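Local coordinates for N-acetylcysteine deacetylase (Bacillus subtilis, PDB 1YSJ), which probably deacetylates N-acetylcysteine to cysteine and acetate, using two divalent metal ions per subunit, in the breakdown of S-(2-succino)cysteine, at residues 70-73 against 79-82; 136-141 against 149-154; 228-233 against 269-274; 286-291 against 309-314. The protein carries 1 engineered substitution. All blocks are in the same frame, centred on the assembly; numbering follows the deposited sequence.

Contact 1. Residues 70-73 against 79-82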
loop_
_atom_site.group_PDB
_atom_site.type_symbol
_atom_site.label_atom_id
_atom_site.label_comp_id
_atom_site.label_asym_id
_atom_site.label_seq_id
_atom_site.Cartn_x
_atom_site.Cartn_y
_atom_site.Cartn_z
ATOM N N LEU A 70 39.804 -28.269 -1.664
ATOM C CA LEU A 70 40.188 -27.481 -0.497
ATOM C C LEU A 70 39.184 -27.634 0.638
ATOM O O LEU A 70 37.971 -27.705 0.415
ATOM C CB LEU A 70 40.367 -26.004 -0.877
ATOM C CG LEU A 70 41.769 -25.527 -1.290
ATOM C CD1 LEU A 70 42.654 -26.629 -1.889
ATOM C CD2 LEU A 70 41.686 -24.333 -2.234
ATOM N N ASP A 71 39.707 -27.695 1.854
ATOM C CA ASP A 71 38.887 -27.862 3.042
ATOM C C ASP A 71 38.446 -26.490 3.542
ATOM O O ASP A 71 39.258 -25.707 4.047
ATOM C CB ASP A 71 39.676 -28.614 4.121
ATOM C CG ASP A 71 38.788 -29.182 5.213
ATOM O OD1 ASP A 71 39.189 -29.110 6.397
ATOM O OD2 ASP A 71 37.697 -29.706 4.893
ATOM N N VAL A 72 37.163 -26.194 3.361
ATOM C CA VAL A 72 36.584 -24.916 3.769
ATOM C C VAL A 72 35.322 -25.207 4.581
ATOM O O VAL A 72 34.211 -25.159 4.044
ATOM C CB VAL A 72 36.257 -24.004 2.549
ATOM C CG1 VAL A 72 35.908 -22.587 3.002
ATOM C CG2 VAL A 72 37.425 -23.961 1.568
ATOM N N PRO A 73 35.490 -25.514 5.884
ATOM C CA PRO A 73 34.378 -25.977 6.724
ATOM C C PRO A 73 33.253 -24.952 6.869
ATOM O O PRO A 73 32.088 -25.337 7.010
ATOM C CB PRO A 73 35.041 -26.246 8.082
ATOM C CG PRO A 73 36.502 -26.333 7.804
ATOM C CD PRO A 73 36.746 -25.421 6.651
ATOM N N VAL A 79 31.839 -25.819 -3.283
ATOM C CA VAL A 79 33.057 -26.613 -3.375
ATOM C C VAL A 79 34.187 -25.729 -3.864
ATOM O O VAL A 79 34.027 -24.972 -4.826
ATOM C CB VAL A 79 32.877 -27.834 -4.334
ATOM C CG1 VAL A 79 34.134 -28.691 -4.384
ATOM C CG2 VAL A 79 31.689 -28.686 -3.917
ATOM N N ILE A 80 35.326 -25.819 -3.181
ATOM C CA ILE A 80 36.538 -25.132 -3.595
ATOM C C ILE A 80 37.576 -26.182 -3.960
ATOM O O ILE A 80 37.925 -27.035 -3.147
ATOM C CB ILE A 80 37.096 -24.185 -2.492
ATOM C CG1 ILE A 80 35.973 -23.358 -1.830
ATOM C CG2 ILE A 80 38.223 -23.296 -3.050
ATOM C CD1 ILE A 80 35.197 -22.401 -2.765
ATOM N N ALA A 81 38.050 -26.119 -5.198
ATOM C CA ALA A 81 39.053 -27.046 -5.696
ATOM C C ALA A 81 40.262 -26.267 -6.201
ATOM O O ALA A 81 40.194 -25.050 -6.386
ATOM C CB ALA A 81 38.459 -27.927 -6.798
ATOM N N GLU A 82 41.370 -26.969 -6.423
ATOM C CA GLU A 82 42.622 -26.321 -6.798
ATOM C C GLU A 82 43.468 -27.228 -7.686
ATOM O O GLU A 82 43.629 -28.414 -7.398
ATOM C CB GLU A 82 43.396 -25.920 -5.533
ATOM C CG GLU A 82 44.679 -25.137 -5.770
ATOM C CD GLU A 82 45.204 -24.461 -4.505
ATOM O OE1 GLU A 82 44.595 -23.461 -4.063
ATOM O OE2 GLU A 82 46.239 -24.920 -3.964
HETATM O O HOH W 1 35.550 -27.291 -0.570
#

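Contact 2. Residues 136-141 against 149-154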
loop_
_atom_site.group_PDB
_atom_site.type_symbol
_atom_site.label_atom_id
_atom_site.label_comp_id
_atom_site.label_asym_id
_atom_site.label_seq_id
_atom_site.Cartn_x
_atom_site.Cartn_y
_atom_site.Cartn_z
HETATM N N MSE A 136 38.857 -30.686 -15.323
HETATM C CA MSE A 136 39.287 -31.974 -15.867
HETATM C C MSE A 136 40.308 -31.834 -16.995
HETATM O O MSE A 136 41.274 -32.596 -17.050
HETATM C CB MSE A 136 38.082 -32.800 -16.318
HETATM C CG MSE A 136 37.270 -33.344 -15.155
HETATM SE SE MSE A 136 35.656 -34.298 -15.681
HETATM C CE MSE A 136 34.965 -34.722 -13.894
ATOM N N LEU A 137 40.095 -30.861 -17.880
ATOM C CA LEU A 137 41.029 -30.585 -18.975
ATOM C C LEU A 137 42.351 -30.024 -18.460
ATOM O O LEU A 137 43.417 -30.362 -18.974
ATOM C CB LEU A 137 40.426 -29.599 -19.984
ATOM C CG LEU A 137 39.173 -29.955 -20.791
ATOM C CD1 LEU A 137 38.727 -28.738 -21.576
ATOM C CD2 LEU A 137 39.393 -31.147 -21.722
ATOM N N LEU A 138 42.273 -29.156 -17.454
ATOM C CA LEU A 138 43.465 -28.520 -16.901
ATOM C C LEU A 138 44.260 -29.485 -16.035
ATOM O O LEU A 138 45.476 -29.336 -15.889
ATOM C CB LEU A 138 43.102 -27.258 -16.116
ATOM C CG LEU A 138 42.792 -26.001 -16.939
ATOM C CD1 LEU A 138 42.320 -24.868 -16.031
ATOM C CD2 LEU A 138 43.998 -25.566 -17.752
ATOM N N ASN A 139 43.562 -30.470 -15.474
ATOM C CA ASN A 139 44.173 -31.559 -14.713
ATOM C C ASN A 139 45.191 -32.361 -15.532
ATOM O O ASN A 139 46.126 -32.940 -14.975
ATOM C CB ASN A 139 43.077 -32.482 -14.163
ATOM C CG ASN A 139 43.620 -33.577 -13.261
ATOM O OD1 ASN A 139 44.388 -33.313 -12.335
ATOM N ND2 ASN A 139 43.214 -34.818 -13.526
ATOM N N GLN A 140 45.004 -32.391 -16.850
ATOM C CA GLN A 140 45.909 -33.099 -17.751
ATOM C C GLN A 140 46.860 -32.135 -18.459
ATOM O O GLN A 140 47.548 -32.521 -19.407
ATOM C CB GLN A 140 45.128 -33.918 -18.792
ATOM C CG GLN A 140 44.014 -34.813 -18.238
ATOM C CD GLN A 140 44.516 -35.957 -17.358
ATOM O OE1 GLN A 140 43.946 -36.229 -16.302
ATOM N NE2 GLN A 140 45.578 -36.631 -17.793
ATOM N N ARG A 141 46.898 -30.888 -17.990
ATOM C CA ARG A 141 47.700 -29.828 -18.622
ATOM C C ARG A 141 48.493 -28.998 -17.602
ATOM O O ARG A 141 48.787 -27.818 -17.839
ATOM C CB ARG A 141 46.799 -28.906 -19.456
ATOM C CG ARG A 141 46.248 -29.533 -20.732
ATOM C CD ARG A 141 45.366 -28.547 -21.488
ATOM N NE ARG A 141 46.132 -27.444 -22.069
ATOM C CZ ARG A 141 45.595 -26.351 -22.610
ATOM N NH1 ARG A 141 44.277 -26.194 -22.644
ATOM N NH2 ARG A 141 46.380 -25.409 -23.115
ATOM N N VAL A 149 45.287 -22.607 -10.454
ATOM C CA VAL A 149 43.890 -22.271 -10.683
ATOM C C VAL A 149 43.039 -22.788 -9.530
ATOM O O VAL A 149 43.010 -23.989 -9.240
ATOM C CB VAL A 149 43.349 -22.811 -12.033
ATOM C CG1 VAL A 149 41.920 -22.334 -12.253
ATOM C CG2 VAL A 149 44.234 -22.364 -13.191
ATOM N N ARG A 150 42.358 -21.863 -8.868
ATOM C CA ARG A 150 41.404 -22.205 -7.831
ATOM C C ARG A 150 39.993 -22.203 -8.434
ATOM O O ARG A 150 39.597 -21.247 -9.100
ATOM C CB ARG A 150 41.519 -21.211 -6.683
ATOM C CG ARG A 150 40.986 -21.713 -5.361
ATOM C CD ARG A 150 41.432 -20.803 -4.232
ATOM N NE ARG A 150 42.837 -21.011 -3.894
ATOM C CZ ARG A 150 43.549 -20.216 -3.097
ATOM N NH1 ARG A 150 42.997 -19.134 -2.555
ATOM N NH2 ARG A 150 44.824 -20.504 -2.846
ATOM N N PHE A 151 39.253 -23.289 -8.222
ATOM C CA PHE A 151 37.883 -23.395 -8.722
ATOM C C PHE A 151 36.874 -23.143 -7.610
ATOM O O PHE A 151 36.951 -23.734 -6.530
ATOM C CB PHE A 151 37.642 -24.758 -9.382
ATOM C CG PHE A 151 38.498 -24.997 -10.587
ATOM C CD1 PHE A 151 39.788 -25.510 -10.451
ATOM C CD2 PHE A 151 38.024 -24.698 -11.861
ATOM C CE1 PHE A 151 40.588 -25.726 -11.565
ATOM C CE2 PHE A 151 38.818 -24.909 -12.981
ATOM C CZ PHE A 151 40.104 -25.422 -12.834
ATOM N N ILE A 152 35.931 -22.255 -7.896
ATOM C CA ILE A 152 34.930 -21.821 -6.938
ATOM C C ILE A 152 33.546 -22.245 -7.427
ATOM O O ILE A 152 33.046 -21.748 -8.441
ATOM C CB ILE A 152 34.986 -20.277 -6.727
ATOM C CG1 ILE A 152 36.356 -19.868 -6.182
ATOM C CG2 ILE A 152 33.867 -19.799 -5.797
ATOM C CD1 ILE A 152 36.639 -18.382 -6.264
ATOM N N PHE A 153 32.948 -23.186 -6.708
ATOM C CA PHE A 153 31.577 -23.587 -6.975
ATOM C C PHE A 153 30.710 -22.962 -5.890
ATOM O O PHE A 153 30.609 -23.464 -4.776
ATOM C CB PHE A 153 31.454 -25.116 -7.065
ATOM C CG PHE A 153 32.248 -25.714 -8.202
ATOM C CD1 PHE A 153 33.571 -26.117 -8.013
ATOM C CD2 PHE A 153 31.682 -25.855 -9.465
ATOM C CE1 PHE A 153 34.314 -26.657 -9.056
ATOM C CE2 PHE A 153 32.419 -26.397 -10.525
ATOM C CZ PHE A 153 33.738 -26.799 -10.318
ATOM N N GLN A 154 30.106 -21.837 -6.248
ATOM C CA GLN A 154 29.527 -20.913 -5.297
ATOM C C GLN A 154 28.033 -21.144 -5.072
ATOM O O GLN A 154 27.260 -21.201 -6.030
ATOM C CB GLN A 154 29.768 -19.479 -5.788
ATOM C CG GLN A 154 29.088 -18.408 -4.951
ATOM C CD GLN A 154 28.795 -17.151 -5.729
ATOM O OE1 GLN A 154 29.698 -16.537 -6.308
ATOM N NE2 GLN A 154 27.527 -16.743 -5.737
#

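Contact 3. Residues 228-233 against 269-274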
loop_
_atom_site.group_PDB
_atom_site.type_symbol
_atom_site.label_atom_id
_atom_site.label_comp_id
_atom_site.label_asym_id
_atom_site.label_seq_id
_atom_site.Cartn_x
_atom_site.Cartn_y
_atom_site.Cartn_z
ATOM N N ALA A 228 -0.668 12.985 -1.490
ATOM C CA ALA A 228 -0.349 13.950 -2.537
ATOM C C ALA A 228 1.162 14.123 -2.686
ATOM O O ALA A 228 1.673 14.209 -3.802
ATOM C CB ALA A 228 -1.022 15.297 -2.249
ATOM N N ALA A 229 1.864 14.176 -1.554
ATOM C CA ALA A 229 3.320 14.180 -1.534
ATOM C C ALA A 229 3.874 12.913 -2.194
ATOM O O ALA A 229 4.729 12.988 -3.075
ATOM C CB ALA A 229 3.837 14.316 -0.101
ATOM N N ALA A 230 3.364 11.756 -1.779
ATOM C CA ALA A 230 3.801 10.474 -2.335
ATOM C C ALA A 230 3.598 10.391 -3.852
ATOM O O ALA A 230 4.455 9.868 -4.562
ATOM C CB ALA A 230 3.105 9.314 -1.628
ATOM N N GLY A 231 2.477 10.926 -4.338
ATOM C CA GLY A 231 2.155 10.919 -5.771
ATOM C C GLY A 231 3.126 11.701 -6.639
ATOM O O GLY A 231 3.467 11.271 -7.744
ATOM N N GLN A 232 3.565 12.853 -6.140
ATOM C CA GLN A 232 4.491 13.728 -6.862
ATOM C C GLN A 232 5.906 13.160 -6.842
ATOM O O GLN A 232 6.657 13.307 -7.811
ATOM C CB GLN A 232 4.502 15.129 -6.243
ATOM C CG GLN A 232 3.176 15.864 -6.270
ATOM C CD GLN A 232 3.127 16.945 -7.323
ATOM O OE1 GLN A 232 3.310 16.683 -8.510
ATOM N NE2 GLN A 232 2.874 18.172 -6.893
ATOM N N ILE A 233 6.259 12.520 -5.730
ATOM C CA ILE A 233 7.572 11.900 -5.555
ATOM C C ILE A 233 7.738 10.698 -6.486
ATOM O O ILE A 233 8.819 10.473 -7.020
ATOM C CB ILE A 233 7.825 11.517 -4.072
ATOM C CG1 ILE A 233 7.988 12.786 -3.229
ATOM C CG2 ILE A 233 9.070 10.641 -3.932
ATOM C CD1 ILE A 233 7.816 12.586 -1.742
ATOM N N ASP A 269 -1.814 8.780 8.135
ATOM C CA ASP A 269 -0.723 9.580 8.685
ATOM C C ASP A 269 0.539 9.437 7.835
ATOM O O ASP A 269 1.294 10.396 7.664
ATOM C CB ASP A 269 -0.435 9.179 10.136
ATOM C CG ASP A 269 -1.486 9.696 11.118
ATOM O OD1 ASP A 269 -1.150 9.852 12.314
ATOM O OD2 ASP A 269 -2.644 9.948 10.710
ATOM N N GLN A 270 0.747 8.237 7.296
ATOM C CA GLN A 270 1.963 7.913 6.552
ATOM C C GLN A 270 1.703 7.439 5.128
ATOM O O GLN A 270 0.613 6.969 4.796
ATOM C CB GLN A 270 2.761 6.827 7.279
ATOM C CG GLN A 270 3.500 7.292 8.519
ATOM C CD GLN A 270 4.439 6.231 9.067
ATOM O OE1 GLN A 270 4.780 5.267 8.380
ATOM N NE2 GLN A 270 4.865 6.408 10.313
ATOM N N ALA A 271 2.731 7.574 4.297
ATOM C CA ALA A 271 2.806 6.900 3.011
ATOM C C ALA A 271 4.222 6.349 2.854
ATOM O O ALA A 271 5.200 7.074 3.050
ATOM C CB ALA A 271 2.467 7.857 1.881
ATOM N N GLU A 272 4.332 5.065 2.530
ATOM C CA GLU A 272 5.641 4.460 2.293
ATOM C C GLU A 272 5.789 3.905 0.882
ATOM O O GLU A 272 4.818 3.464 0.264
ATOM C CB GLU A 272 5.987 3.397 3.351
ATOM C CG GLU A 272 5.123 2.134 3.333
ATOM C CD GLU A 272 5.563 1.089 4.356
ATOM O OE1 GLU A 272 6.438 1.390 5.198
ATOM O OE2 GLU A 272 5.030 -0.042 4.317
HETATM N N MSE A 273 7.016 3.960 0.375
HETATM C CA MSE A 273 7.350 3.356 -0.906
HETATM C C MSE A 273 8.748 2.751 -0.879
HETATM O O MSE A 273 9.621 3.210 -0.138
HETATM C CB MSE A 273 7.208 4.366 -2.052
HETATM C CG MSE A 273 8.219 5.503 -2.053
HETATM SE SE MSE A 273 7.767 6.874 -3.372
HETATM C CE MSE A 273 6.305 7.708 -2.432
ATOM N N GLU A 274 8.945 1.704 -1.670
ATOM C CA GLU A 274 10.266 1.110 -1.819
ATOM C C GLU A 274 10.505 0.620 -3.238
ATOM O O GLU A 274 9.569 0.495 -4.027
ATOM C CB GLU A 274 10.527 0.013 -0.765
ATOM C CG GLU A 274 9.747 -1.290 -0.925
ATOM C CD GLU A 274 10.198 -2.376 0.055
ATOM O OE1 GLU A 274 9.352 -3.204 0.460
ATOM O OE2 GLU A 274 11.399 -2.411 0.420
#

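Contact 4. Residues 286-291 against 309-314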
loop_
_atom_site.group_PDB
_atom_site.type_symbol
_atom_site.label_atom_id
_atom_site.label_comp_id
_atom_site.label_asym_id
_atom_site.label_seq_id
_atom_site.Cartn_x
_atom_site.Cartn_y
_atom_site.Cartn_z
ATOM N N GLN A 286 26.741 6.449 -6.515
ATOM C CA GLN A 286 27.026 7.246 -5.324
ATOM C C GLN A 286 26.309 8.597 -5.339
ATOM O O GLN A 286 26.164 9.233 -4.293
ATOM C CB GLN A 286 28.539 7.450 -5.158
ATOM C CG GLN A 286 29.350 6.162 -4.968
ATOM C CD GLN A 286 28.956 5.378 -3.725
ATOM O OE1 GLN A 286 29.030 5.884 -2.605
ATOM N NE2 GLN A 286 28.541 4.132 -3.921
ATOM N N ALA A 287 25.866 9.025 -6.520
ATOM C CA ALA A 287 25.203 10.327 -6.679
ATOM C C ALA A 287 23.673 10.278 -6.700
ATOM O O ALA A 287 23.019 11.259 -6.339
ATOM C CB ALA A 287 25.734 11.047 -7.920
ATOM N N VAL A 288 23.107 9.147 -7.119
ATOM C CA VAL A 288 21.644 9.021 -7.220
ATOM C C VAL A 288 20.876 9.018 -5.886
ATOM O O VAL A 288 19.813 9.634 -5.815
ATOM C CB VAL A 288 21.174 7.848 -8.139
ATOM C CG1 VAL A 288 21.424 8.188 -9.601
ATOM C CG2 VAL A 288 21.835 6.534 -7.759
ATOM N N PRO A 289 21.394 8.334 -4.836
ATOM C CA PRO A 289 20.654 8.372 -3.564
ATOM C C PRO A 289 20.455 9.785 -3.009
ATOM O O PRO A 289 19.367 10.104 -2.526
ATOM C CB PRO A 289 21.516 7.526 -2.614
ATOM C CG PRO A 289 22.844 7.431 -3.256
ATOM C CD PRO A 289 22.601 7.495 -4.727
ATOM N N GLU A 290 21.493 10.617 -3.088
ATOM C CA GLU A 290 21.410 12.008 -2.648
ATOM C C GLU A 290 20.456 12.826 -3.515
ATOM O O GLU A 290 19.734 13.683 -3.004
ATOM C CB GLU A 290 22.797 12.659 -2.628
ATOM C CG GLU A 290 23.633 12.333 -1.385
ATOM C CD GLU A 290 23.226 13.128 -0.142
ATOM O OE1 GLU A 290 22.302 13.970 -0.221
ATOM O OE2 GLU A 290 23.844 12.910 0.923
ATOM N N HIS A 291 20.455 12.554 -4.818
ATOM C CA HIS A 291 19.544 13.220 -5.742
ATOM C C HIS A 291 18.093 12.812 -5.473
ATOM O O HIS A 291 17.184 13.638 -5.559
ATOM C CB HIS A 291 19.935 12.935 -7.196
ATOM C CG HIS A 291 19.349 13.903 -8.178
ATOM N ND1 HIS A 291 19.966 15.091 -8.512
ATOM C CD2 HIS A 291 18.198 13.864 -8.893
ATOM C CE1 HIS A 291 19.222 15.740 -9.391
ATOM N NE2 HIS A 291 18.144 15.017 -9.639
ATOM N N PHE A 309 14.383 8.925 4.071
ATOM C CA PHE A 309 14.996 8.179 2.975
ATOM C C PHE A 309 15.982 7.162 3.525
ATOM O O PHE A 309 16.898 7.514 4.269
ATOM C CB PHE A 309 15.692 9.127 1.989
ATOM C CG PHE A 309 16.217 8.444 0.754
ATOM C CD1 PHE A 309 15.419 8.313 -0.374
ATOM C CD2 PHE A 309 17.517 7.940 0.716
ATOM C CE1 PHE A 309 15.898 7.685 -1.519
ATOM C CE2 PHE A 309 18.007 7.306 -0.427
ATOM C CZ PHE A 309 17.195 7.179 -1.546
ATOM N N LYS A 310 15.781 5.901 3.160
ATOM C CA LYS A 310 16.679 4.827 3.577
ATOM C C LYS A 310 17.288 4.131 2.366
ATOM O O LYS A 310 16.605 3.879 1.376
ATOM C CB LYS A 310 15.948 3.820 4.464
ATOM C CG LYS A 310 15.643 4.323 5.863
ATOM C CD LYS A 310 15.268 3.175 6.787
ATOM C CE LYS A 310 14.860 3.684 8.160
ATOM N NZ LYS A 310 14.651 2.569 9.128
ATOM N N TRP A 311 18.578 3.824 2.460
ATOM C CA TRP A 311 19.339 3.250 1.353
ATOM C C TRP A 311 19.991 1.942 1.791
ATOM O O TRP A 311 20.694 1.902 2.805
ATOM C CB TRP A 311 20.394 4.259 0.900
ATOM C CG TRP A 311 21.222 3.857 -0.288
ATOM C CD1 TRP A 311 22.501 3.367 -0.270
ATOM C CD2 TRP A 311 20.847 3.946 -1.667
ATOM N NE1 TRP A 311 22.939 3.134 -1.553
ATOM C CE2 TRP A 311 21.947 3.481 -2.430
ATOM C CE3 TRP A 311 19.689 4.367 -2.334
ATOM C CZ2 TRP A 311 21.922 3.429 -3.830
ATOM C CZ3 TRP A 311 19.662 4.312 -3.727
ATOM C CH2 TRP A 311 20.776 3.843 -4.460
ATOM N N PHE A 312 19.751 0.876 1.031
ATOM C CA PHE A 312 20.284 -0.450 1.367
ATOM C C PHE A 312 21.032 -1.078 0.193
ATOM O O PHE A 312 20.407 -1.654 -0.703
ATOM C CB PHE A 312 19.171 -1.393 1.845
ATOM C CG PHE A 312 18.284 -0.804 2.904
ATOM C CD1 PHE A 312 17.079 -0.196 2.560
ATOM C CD2 PHE A 312 18.648 -0.863 4.245
ATOM C CE1 PHE A 312 16.252 0.343 3.534
ATOM C CE2 PHE A 312 17.826 -0.323 5.229
ATOM C CZ PHE A 312 16.625 0.282 4.871
ATOM N N PRO A 313 22.374 -0.964 0.190
ATOM C CA PRO A 313 23.197 -1.544 -0.870
ATOM C C PRO A 313 23.034 -3.061 -0.980
ATOM O O PRO A 313 23.026 -3.770 0.034
ATOM C CB PRO A 313 24.626 -1.181 -0.451
ATOM C CG PRO A 313 24.468 0.004 0.440
ATOM C CD PRO A 313 23.197 -0.257 1.187
ATOM N N TYR A 314 22.891 -3.532 -2.215
ATOM C CA TYR A 314 22.658 -4.938 -2.505
ATOM C C TYR A 314 23.817 -5.480 -3.347
ATOM O O TYR A 314 24.547 -6.370 -2.902
ATOM C CB TYR A 314 21.301 -5.087 -3.210
ATOM C CG TYR A 314 20.820 -6.499 -3.482
ATOM C CD1 TYR A 314 20.395 -7.331 -2.447
ATOM C CD2 TYR A 314 20.748 -6.986 -4.788
ATOM C CE1 TYR A 314 19.936 -8.625 -2.705
ATOM C CE2 TYR A 314 20.294 -8.273 -5.060
ATOM C CZ TYR A 314 19.884 -9.083 -4.018
ATOM O OH TYR A 314 19.434 -10.353 -4.294
#

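Contact 1. Residues 70-73 against 79-82
L70 pairs with I80 through both backbone and side chain at the edge of the mixed sheet of the metal-binding domain, where the chain returns from strand 68-69 into the antiparallel strand 79-84. The direct bond is short but bent: L70 N reaches I80 O at 2.7 Å with an N-H...O angle of 144°, the donor tilted 24° from the carbonyl plane. The tight part of the contact lies around the L70 side chain. L70 CD2 rests against I80 CG2 at 3.7 Å and runs up to E82 OE1 at 3.5 Å, while L70 CD1 lies on E82 CB at 3.8 Å. E82 has CG anti to the backbone N (chi1 -176°), which carries its carboxylate past the leucine to salt bridges with K84 and R150. Further along, the loop and the strand part. L70 O and I80 N no longer meet directly; one water spans them, donating to L70 O at 2.6 Å and accepting from I80 N at 3.0 Å. On this looser side the packing shrinks to V72 CG2 against I80 CG1 at 3.7 Å, and D71 turns away into solvent. The chemistry implies strand-like pairing of a single direct bond, then one water-bridged step where the loop leaves the sheet: both backbone groups of I80 are bonded, and one leucine methyl, CD2, lies beside a carboxylate whose charge is probably balanced by its two basic partners.

Contact 2. Residues 136-141 against 149-154
L138, in the last turn of helix 124-139, meets V149 and F151 of strand 149-154 through one methyl, CD1. The interactions across the contact are apolar. L138 CD1 lies 3.9 Å from F151 CZ, at the ring edge and near its plane, so the leucine meets the far end of the phenyl group and does not cover a face. The same methyl, L138 CD1, stands 4.2 Å from V149 CG2, a looser touch. L138 has CG anti to its carbonyl carbon (chi1 -78°), which sends the branch toward the sheet. Within the strand, V149 CG1 sits 3.6 Å above one face of the F151 ring, offset toward the rim, and the two side chains form one apolar patch. I131, T134 and A135 of the same helix also touch F151, and A393, A396 and V397 of helix 384-402 pack on L138. At the helix end R141 N donates to L138 O at 3.0 Å, while the strand's backbone is bonded to strands 79-84 and 91-97. The guanidinium of the same R141 forms salt bridges to E144 and E394. Helix 124-139 thus lies on one side of strand 148-154, itself between strands 79-84 and 91-97, an arrangement typical of the alpha/beta catalytic domain of M20 peptidases.

Contact 3. Residues 228-233 against 269-274
A230 offers a low methyl bump from helix 228-233, and the strand 270-274 answers it with two side chains of unequal reach. Opposite stands A271, equally short: A230 CB and A271 CB meet at 3.9 Å, and here the backbones come nearest, the CA atoms of these two residues being 6.5 Å apart. Two residues on, the long selenomethionine M273 reaches across to the helix surface. Its CG lies between the backbone N and the carbonyl carbon (chi1 68°), and the chain, extended at chi2, bends at chi3 (75°), bringing the terminal CE to A230. M273 CE settles 3.7 Å from A230 CB and 3.6 Å from A230 O, in the shallow hollow beside the small residue. Helix and strand run nearly parallel, at 22° with axes 8.8 Å apart, as one layer over another in the alpha/beta lid, the dimerisation domain of M20 enzymes: its two helices cover one face of a four-stranded antiparallel sheet. I233, a turn further along the helix, fills the space next to the bend, I233 CG2 lying 4.0 Å from M273 SE. I210 and I299 also pack on I233, while V258 from the neighbouring strand touches M273. On the helix flank, Q232 packs on S235 of the second subunit.

Contact 4. Residues 286-291 against 309-314
With CG anti to the backbone N in both F309 (chi1 -174°) and W311 (chi1 -177°), the two rings stand out from strand 309-314 toward P289 on helix 286-291. The helix crosses the strand nearly antiparallel. P289 lies over the indole: P289 CB stands 3.7 Å from the centroid of the W311 six-membered ring, 14° off the normal, a CH-pi contact over the face. The rest of the pyrrolidine ring follows across the same indole, P289 CG lying 4.1 Å from W311 CZ2 and P289 CD 4.1 Å from W311 CH2. Two residues earlier in the strand, F309 turns a face to the backbone of the same proline, with P289 O 3.8 Å from F309 CE2. V288 CG2 adds a distant touch at 4.4 Å from W311 CH2, and V277 of strand 270-278 touches both V288 and W311. Replacing W311 by an alanine would probably leave the P289 ring without its aromatic floor and open a gap between helix and sheet. The proline also marks a kink: its N has no hydrogen to give the preceding turn, and the N of E290 is likewise without a bond there. One proline methylene, CB, on the indole face, with V288 and F309 beside it, thus holds this partly exposed part of the helix mainly by dispersion; P289 O over the F309 face adds no C-H donor.

From the N terminus, the four contacts follow one another in series, none nested in or crossing another. Contact 1 closes the short loop between strands 68-69 and 79-84, and contact 2 the turn from helix 124-139 into strand 148-154. These two touch: A81 O and F151 N lie 2.7 Å apart, a probable hydrogen bond between neighbouring strands of the metal-binding domain's sheet. Contact 3 closes a longer excursion through strand 252-260, and contact 4 the connection from helix 282-302 to strand 306-320. Both set helices on the lid's antiparallel sheet; the centres of contacts 3 and 4 lie about 17 Å apart. Contacts 2 and 3 lie about 52 Å apart between centres, one in each domain.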